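Local coordinates for like-Sm ribonucleoprotein core (Methanococcus vannielii, PDB 5MKN) that probably binds RNA as a ring-forming Sm-like protein of the snRNP family, taking up uridine monophosphate in uracil pockets and also binding calcium, at residues A[28-33]-A[48-53]; A[39-44]-A[61-66]. All coordinates share one frame; numbering follows the deposited sequence.

Both contacts belong to one strongly bent antiparallel sheet, the Sm fold, and their segments alternate along the chain. Contact 1 pairs strand 28-36 with the end of strand 47-49, where the chain runs out into an exposed turn; it is only partly buried, and lysines and a glutamate dominate its outer side. Contact 2 is buried and joins strand 42-44 to strand 56-62, then continues past their ends into the two loops that form the uridine pocket. The apolar sides meet where Leu44 of contact 2 packs on Val29 and Leu33 of contact 1. Contact 1 thus ends in a surface salt bridge, contact 2 in an imidazole, an amide and a guanidinium gathered round a base.

Contact 1: A[28-33]-A[48-53]; sequences LVKGRL and KIESDE
Val29 faces Ile49 as a non-hydrogen-bonded antiparallel pair, and Lys30 faces Lys48 as the hydrogen-bonded pair beside it. Lys30 N gives to Lys48 O at 3.1 Å, and Lys48 N returns a bond to Lys30 O at 2.9 Å. One step on, Glu50 N reaches Leu28 O at 3.0 Å, although strand 47-49 has already ended. Glu53 N then bonds back to Ile49 O, closing the turn. On the inner side Val29 and Ile49 lie alongside each other, pointing the same way, with Val29 CG2 on Ile49 CG1 at 3.9 Å. On the other side Lys30 has the largest share. Its CG sits between backbone N and carbonyl carbon (chi1 61°), and a bend at chi2 lays the chain across the neighbouring strand, CD lying 3.3 Å from Lys48 O. The ammonium NZ ends at Glu50 OE2, a salt bridge of 2.8 Å made on the anti side of the carboxylate and 29° out of its plane. An alanine in place of Lys30 would probably leave the Glu50 carboxylate without its mate and free to swing away from the strand. The Lys48 chain runs past the amine, its CG 3.9 Å from Lys30 NZ. In the bent sheet of the Sm fold, this is where strand 47-49 exits into the turn leading to strand 56-62. Along its other edge, segment 28-33 pairs with strand 18-23, where Lys30 touches Thr20; Val29 packs on Leu44 of strand 42-44, and Ile49 meets Tyr69 of a neighbouring subunit.

Contact 2: A[39-44]-A[61-66]; sequences HMNVAL and VVRGDN. With U5P (uridine-5'-monophosphate), chain B; U5P (uridine-5'-monophosphate), chain C.
Asn41 and Gly64 meet through an amide used at both ends: Asn41 OD1 takes Gly64 N at 2.6 Å, the donor tilted 35° from the carbonyl plane, while Asn41 ND2 gives to O4 of the chain B uridine monophosphate at 3.0 Å. Asp37 OD2 also accepts from ND2, so the turn of the amide is fixed, with its NH2 toward uracil O4. Gly64 has no side chain, and its CA lies 3.2 Å from Met40 O; a CB would run into the backbone of 39-41. Behind the pocket the strands pair regularly, Val62 N to Val42 O at 2.8 Å, with Val42 and Val62 side by side. The uracil is sandwiched: the His39 ring covers one face, shifted toward the ring rim, and the Arg63 guanidinium lies over the other, N3 standing 3.6 Å above its plane. Arg63 is extended as far as chi2 and bends at chi3 (-125°), which brings the guanidinium over the base; Asp65 OD2 holds NH1 in a salt bridge at 2.7 Å. His39 O of a neighbouring subunit accepts from Arg63 NH2. Asp65 N adds a weak bond to uracil O2. This is the Sm uridine site, built from one loop of each Sm motif: flat groups over both faces hold the base, and a donor aimed at O4 would probably discriminate against cytosine, whose amino group sits there.

Contact 1: A[28-33]-A[48-53]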
loop_
_atom_site.group_PDB
_atom_site.type_symbol
_atom_site.label_atom_id
_atom_site.label_comp_id
_atom_site.label_asym_id
_atom_site.label_seq_id
_atom_site.Cartn_x
_atom_site.Cartn_y
_atom_site.Cartn_z
ATOM N N LEU A 28 9.546 16.140 -11.979
ATOM C CA LEU A 28 9.739 15.857 -13.394
ATOM C C LEU A 28 11.154 15.325 -13.553
ATOM O O LEU A 28 12.120 16.045 -13.281
ATOM C CB LEU A 28 9.542 17.109 -14.248
ATOM C CG LEU A 28 8.117 17.416 -14.705
ATOM C CD1 LEU A 28 7.240 17.818 -13.518
ATOM C CD2 LEU A 28 8.110 18.487 -15.784
ATOM N N VAL A 29 11.273 14.068 -13.963
ATOM C CA VAL A 29 12.566 13.425 -14.165
ATOM C C VAL A 29 12.612 12.975 -15.614
ATOM O O VAL A 29 11.864 12.073 -16.021
ATOM C CB VAL A 29 12.791 12.248 -13.201
ATOM C CG1 VAL A 29 13.853 11.292 -13.747
ATOM C CG2 VAL A 29 13.197 12.754 -11.816
ATOM N N LYS A 30 13.473 13.609 -16.403
ATOM C CA LYS A 30 13.627 13.261 -17.807
ATOM C C LYS A 30 15.043 12.764 -18.052
ATOM O O LYS A 30 15.994 13.178 -17.379
ATOM C CB LYS A 30 13.290 14.442 -18.737
ATOM C CG LYS A 30 14.158 15.664 -18.552
ATOM C CD LYS A 30 13.636 16.589 -17.464
ATOM C CE LYS A 30 14.419 17.892 -17.463
ATOM N NZ LYS A 30 14.320 18.589 -16.157
ATOM N N GLY A 31 15.168 11.855 -19.010
ATOM C CA GLY A 31 16.430 11.183 -19.238
ATOM C C GLY A 31 16.265 10.184 -20.352
ATOM O O GLY A 31 15.163 9.966 -20.864
ATOM N N ARG A 32 17.390 9.578 -20.728
ATOM C CA ARG A 32 17.392 8.575 -21.786
ATOM C C ARG A 32 16.917 7.248 -21.209
ATOM O O ARG A 32 17.558 6.686 -20.312
ATOM C CB ARG A 32 18.784 8.439 -22.404
ATOM C CG ARG A 32 18.831 7.593 -23.681
ATOM C CD ARG A 32 20.265 7.275 -24.083
ATOM N NE ARG A 32 20.349 6.203 -25.076
ATOM C CZ ARG A 32 21.385 5.375 -25.200
ATOM N NH1 ARG A 32 22.429 5.477 -24.387
ATOM N NH2 ARG A 32 21.374 4.431 -26.136
ATOM N N LEU A 33 15.780 6.767 -21.698
ATOM C CA LEU A 33 15.244 5.501 -21.219
ATOM C C LEU A 33 16.183 4.374 -21.617
ATOM O O LEU A 33 16.486 4.199 -22.799
ATOM C CB LEU A 33 13.842 5.263 -21.781
ATOM C CG LEU A 33 13.111 3.993 -21.332
ATOM C CD1 LEU A 33 12.828 4.003 -19.829
ATOM C CD2 LEU A 33 11.827 3.828 -22.111
ATOM N N LYS A 48 17.690 14.273 -15.346
ATOM C CA LYS A 48 17.655 15.643 -14.854
ATOM C C LYS A 48 16.302 15.909 -14.219
ATOM O O LYS A 48 15.266 15.616 -14.823
ATOM C CB LYS A 48 17.918 16.638 -15.992
ATOM C CG LYS A 48 18.154 18.072 -15.557
ATOM C CD LYS A 48 18.285 18.989 -16.765
ATOM C CE LYS A 48 19.385 18.507 -17.712
ATOM N NZ LYS A 48 20.745 18.725 -17.146
ATOM N N ILE A 49 16.309 16.446 -13.006
ATOM C CA ILE A 49 15.079 16.869 -12.350
ATOM C C ILE A 49 14.844 18.342 -12.655
ATOM O O ILE A 49 15.692 19.191 -12.354
ATOM C CB ILE A 49 15.139 16.638 -10.830
ATOM C CG1 ILE A 49 15.792 15.301 -10.489
ATOM C CG2 ILE A 49 13.739 16.701 -10.234
ATOM C CD1 ILE A 49 16.584 15.350 -9.209
ATOM N N GLU A 50 13.676 18.651 -13.225
ATOM C CA GLU A 50 13.290 20.033 -13.482
ATOM C C GLU A 50 13.183 20.863 -12.204
ATOM O O GLU A 50 12.856 22.052 -12.283
ATOM C CB GLU A 50 11.967 20.055 -14.254
ATOM C CG GLU A 50 11.712 21.312 -15.082
ATOM C CD GLU A 50 12.989 21.967 -15.586
ATOM O OE1 GLU A 50 13.235 23.141 -15.237
ATOM O OE2 GLU A 50 13.743 21.314 -16.342
ATOM N N SER A 51 13.458 20.275 -11.040
ATOM C CA SER A 51 13.483 20.989 -9.770
ATOM C C SER A 51 14.898 21.390 -9.356
ATOM O O SER A 51 15.157 22.570 -9.096
ATOM C CB SER A 51 12.841 20.129 -8.671
ATOM O OG SER A 51 11.709 19.422 -9.152
ATOM N N ASP A 52 15.823 20.423 -9.296
ATOM C CA ASP A 52 17.199 20.699 -8.880
ATOM C C ASP A 52 18.016 21.360 -9.985
ATOM O O ASP A 52 18.885 22.190 -9.690
ATOM C CB ASP A 52 17.880 19.401 -8.425
ATOM C CG ASP A 52 19.277 19.629 -7.864
ATOM O OD1 ASP A 52 20.238 19.739 -8.660
ATOM O OD2 ASP A 52 19.411 19.692 -6.621
ATOM N N GLU A 53 17.779 20.982 -11.245
ATOM C CA GLU A 53 18.350 21.650 -12.413
ATOM C C GLU A 53 19.873 21.541 -12.479
ATOM O O GLU A 53 20.428 21.170 -13.520
ATOM C CB GLU A 53 17.928 23.127 -12.441
ATOM C CG GLU A 53 16.415 23.372 -12.317
ATOM C CD GLU A 53 16.057 24.836 -12.052
ATOM O OE1 GLU A 53 16.669 25.449 -11.150
ATOM O OE2 GLU A 53 15.164 25.373 -12.745
#

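Contact 2: A[39-44]-A[61-66]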
loop_
_atom_site.group_PDB
_atom_site.type_symbol
_atom_site.label_atom_id
_atom_site.label_comp_id
_atom_site.label_asym_id
_atom_site.label_seq_id
_atom_site.Cartn_x
_atom_site.Cartn_y
_atom_site.Cartn_z
ATOM N N HIS A 39 6.967 -3.774 -12.872
ATOM C CA HIS A 39 6.624 -2.874 -11.778
ATOM C C HIS A 39 6.622 -1.418 -12.212
ATOM O O HIS A 39 6.219 -0.552 -11.424
ATOM C CB HIS A 39 7.608 -3.011 -10.604
ATOM C CG HIS A 39 7.869 -4.421 -10.169
ATOM N ND1 HIS A 39 7.050 -5.098 -9.292
ATOM C CD2 HIS A 39 8.879 -5.272 -10.470
ATOM C CE1 HIS A 39 7.534 -6.308 -9.084
ATOM N NE2 HIS A 39 8.647 -6.437 -9.783
ATOM N N MET A 40 7.089 -1.141 -13.433
ATOM C CA MET A 40 7.344 0.196 -13.962
ATOM C C MET A 40 8.551 0.861 -13.323
ATOM O O MET A 40 8.642 2.089 -13.318
ATOM C CB MET A 40 6.120 1.110 -13.839
ATOM C CG MET A 40 4.987 0.743 -14.775
ATOM S SD MET A 40 3.734 2.024 -14.765
ATOM C CE MET A 40 4.731 3.449 -15.185
ATOM N N ASN A 41 9.475 0.081 -12.765
ATOM C CA ASN A 41 10.821 0.587 -12.499
ATOM C C ASN A 41 11.482 0.998 -13.810
ATOM O O ASN A 41 11.348 0.316 -14.832
ATOM C CB ASN A 41 11.695 -0.478 -11.821
ATOM C CG ASN A 41 11.221 -0.852 -10.435
ATOM O OD1 ASN A 41 10.932 0.014 -9.607
ATOM N ND2 ASN A 41 11.174 -2.158 -10.160
ATOM N N VAL A 42 12.217 2.104 -13.788
ATOM C CA VAL A 42 12.894 2.578 -14.991
ATOM C C VAL A 42 14.315 2.994 -14.645
ATOM O O VAL A 42 14.576 3.532 -13.562
ATOM C CB VAL A 42 12.132 3.740 -15.662
ATOM C CG1 VAL A 42 10.875 3.224 -16.323
ATOM C CG2 VAL A 42 11.805 4.823 -14.653
ATOM N N ALA A 43 15.234 2.721 -15.569
ATOM C CA ALA A 43 16.604 3.211 -15.513
ATOM C C ALA A 43 16.789 4.275 -16.590
ATOM O O ALA A 43 16.515 4.031 -17.772
ATOM C CB ALA A 43 17.605 2.069 -15.704
ATOM N N LEU A 44 17.238 5.456 -16.186
ATOM C CA LEU A 44 17.374 6.577 -17.103
ATOM C C LEU A 44 18.823 7.054 -17.148
ATOM O O LEU A 44 19.491 7.162 -16.110
ATOM C CB LEU A 44 16.432 7.733 -16.710
ATOM C CG LEU A 44 14.927 7.425 -16.698
ATOM C CD1 LEU A 44 14.139 8.642 -16.259
ATOM C CD2 LEU A 44 14.418 6.902 -18.041
ATOM N N VAL A 61 17.944 5.032 -11.154
ATOM C CA VAL A 61 16.979 3.941 -11.169
ATOM C C VAL A 61 15.795 4.353 -10.308
ATOM O O VAL A 61 15.944 4.560 -9.097
ATOM C CB VAL A 61 17.589 2.622 -10.671
ATOM C CG1 VAL A 61 16.471 1.597 -10.395
ATOM C CG2 VAL A 61 18.570 2.096 -11.694
ATOM N N VAL A 62 14.625 4.461 -10.925
ATOM C CA VAL A 62 13.423 4.948 -10.260
ATOM C C VAL A 62 12.551 3.764 -9.868
ATOM O O VAL A 62 12.200 2.934 -10.720
ATOM C CB VAL A 62 12.641 5.907 -11.169
ATOM C CG1 VAL A 62 11.255 6.181 -10.578
ATOM C CG2 VAL A 62 13.434 7.183 -11.393
ATOM N N ARG A 63 12.182 3.698 -8.583
ATOM C CA ARG A 63 11.223 2.699 -8.123
ATOM C C ARG A 63 9.840 3.011 -8.689
ATOM O O ARG A 63 9.290 4.095 -8.454
ATOM C CB ARG A 63 11.187 2.640 -6.595
ATOM C CG ARG A 63 10.143 1.664 -6.061
ATOM C CD ARG A 63 10.071 1.620 -4.532
ATOM N NE ARG A 63 10.239 0.251 -4.050
ATOM C CZ ARG A 63 9.252 -0.623 -3.884
ATOM N NH1 ARG A 63 8.001 -0.280 -4.138
ATOM N NH2 ARG A 63 9.519 -1.843 -3.460
ATOM N N GLY A 64 9.276 2.039 -9.417
ATOM C CA GLY A 64 8.065 2.270 -10.188
ATOM C C GLY A 64 6.869 2.750 -9.383
ATOM O O GLY A 64 5.993 3.436 -9.923
ATOM N N ASP A 65 6.805 2.409 -8.094
ATOM C CA ASP A 65 5.664 2.868 -7.311
ATOM C C ASP A 65 5.692 4.368 -7.055
ATOM O O ASP A 65 4.758 4.888 -6.434
ATOM C CB ASP A 65 5.555 2.077 -5.987
ATOM C CG ASP A 65 6.594 2.477 -4.929
ATOM O OD1 ASP A 65 7.479 3.320 -5.179
ATOM O OD2 ASP A 65 6.503 1.935 -3.802
ATOM N N ASN A 66 6.726 5.077 -7.508
ATOM C CA ASN A 66 6.725 6.533 -7.451
ATOM C C ASN A 66 6.156 7.164 -8.708
ATOM O O ASN A 66 5.889 8.365 -8.704
ATOM C CB ASN A 66 8.140 7.075 -7.231
ATOM C CG ASN A 66 8.776 6.531 -5.985
ATOM O OD1 ASN A 66 8.494 6.996 -4.882
ATOM N ND2 ASN A 66 9.640 5.531 -6.151
HETATM N N1 U5P B . 7.142 -2.898 -6.346
HETATM C C2 U5P B . 7.751 -1.816 -6.999
HETATM N N3 U5P B . 9.092 -1.973 -7.281
HETATM C C4 U5P B . 9.875 -3.065 -6.980
HETATM C C5 U5P B . 9.184 -4.123 -6.315
HETATM C C6 U5P B . 7.885 -4.005 -6.024
HETATM O O2 U5P B . 7.183 -0.783 -7.324
HETATM O O4 U5P B . 11.061 -3.072 -7.291
HETATM C "C1'" U5P B . 5.717 -2.880 -5.972
HETATM C "C2'" U5P B . 4.762 -2.666 -7.142
HETATM O "O2'" U5P B . 4.612 -1.297 -7.440
HETATM C "C3'" U5P B . 3.497 -3.342 -6.633
HETATM C "C4'" U5P B . 4.049 -4.535 -5.867
HETATM O "O3'" U5P B . 2.818 -2.470 -5.730
HETATM O "O4'" U5P B . 5.387 -4.151 -5.439
HETATM C "C5'" U5P B . 4.129 -5.810 -6.671
HETATM O "O5'" U5P B . 3.429 -5.689 -7.905
HETATM N N1 U5P C . 8.568 -5.315 0.252
HETATM C C2 U5P C . 9.643 -4.468 0.530
HETATM N N3 U5P C . 10.630 -5.030 1.314
HETATM C C4 U5P C . 10.637 -6.313 1.827
HETATM C C5 U5P C . 9.500 -7.116 1.499
HETATM C C6 U5P C . 8.533 -6.606 0.732
HETATM O O2 U5P C . 9.723 -3.319 0.113
HETATM O O4 U5P C . 11.582 -6.682 2.516
HETATM C "C1'" U5P C . 7.483 -4.823 -0.613
HETATM C "C2'" U5P C . 7.892 -4.771 -2.088
HETATM O "O2'" U5P C . 8.597 -3.592 -2.415
HETATM C "C3'" U5P C . 6.548 -4.948 -2.786
HETATM C "C4'" U5P C . 5.832 -5.936 -1.869
HETATM O "O3'" U5P C . 5.839 -3.709 -2.803
HETATM O "O4'" U5P C . 6.412 -5.749 -0.543
HETATM C "C5'" U5P C . 5.975 -7.379 -2.286
HETATM O "O5'" U5P C . 6.841 -7.504 -3.410
#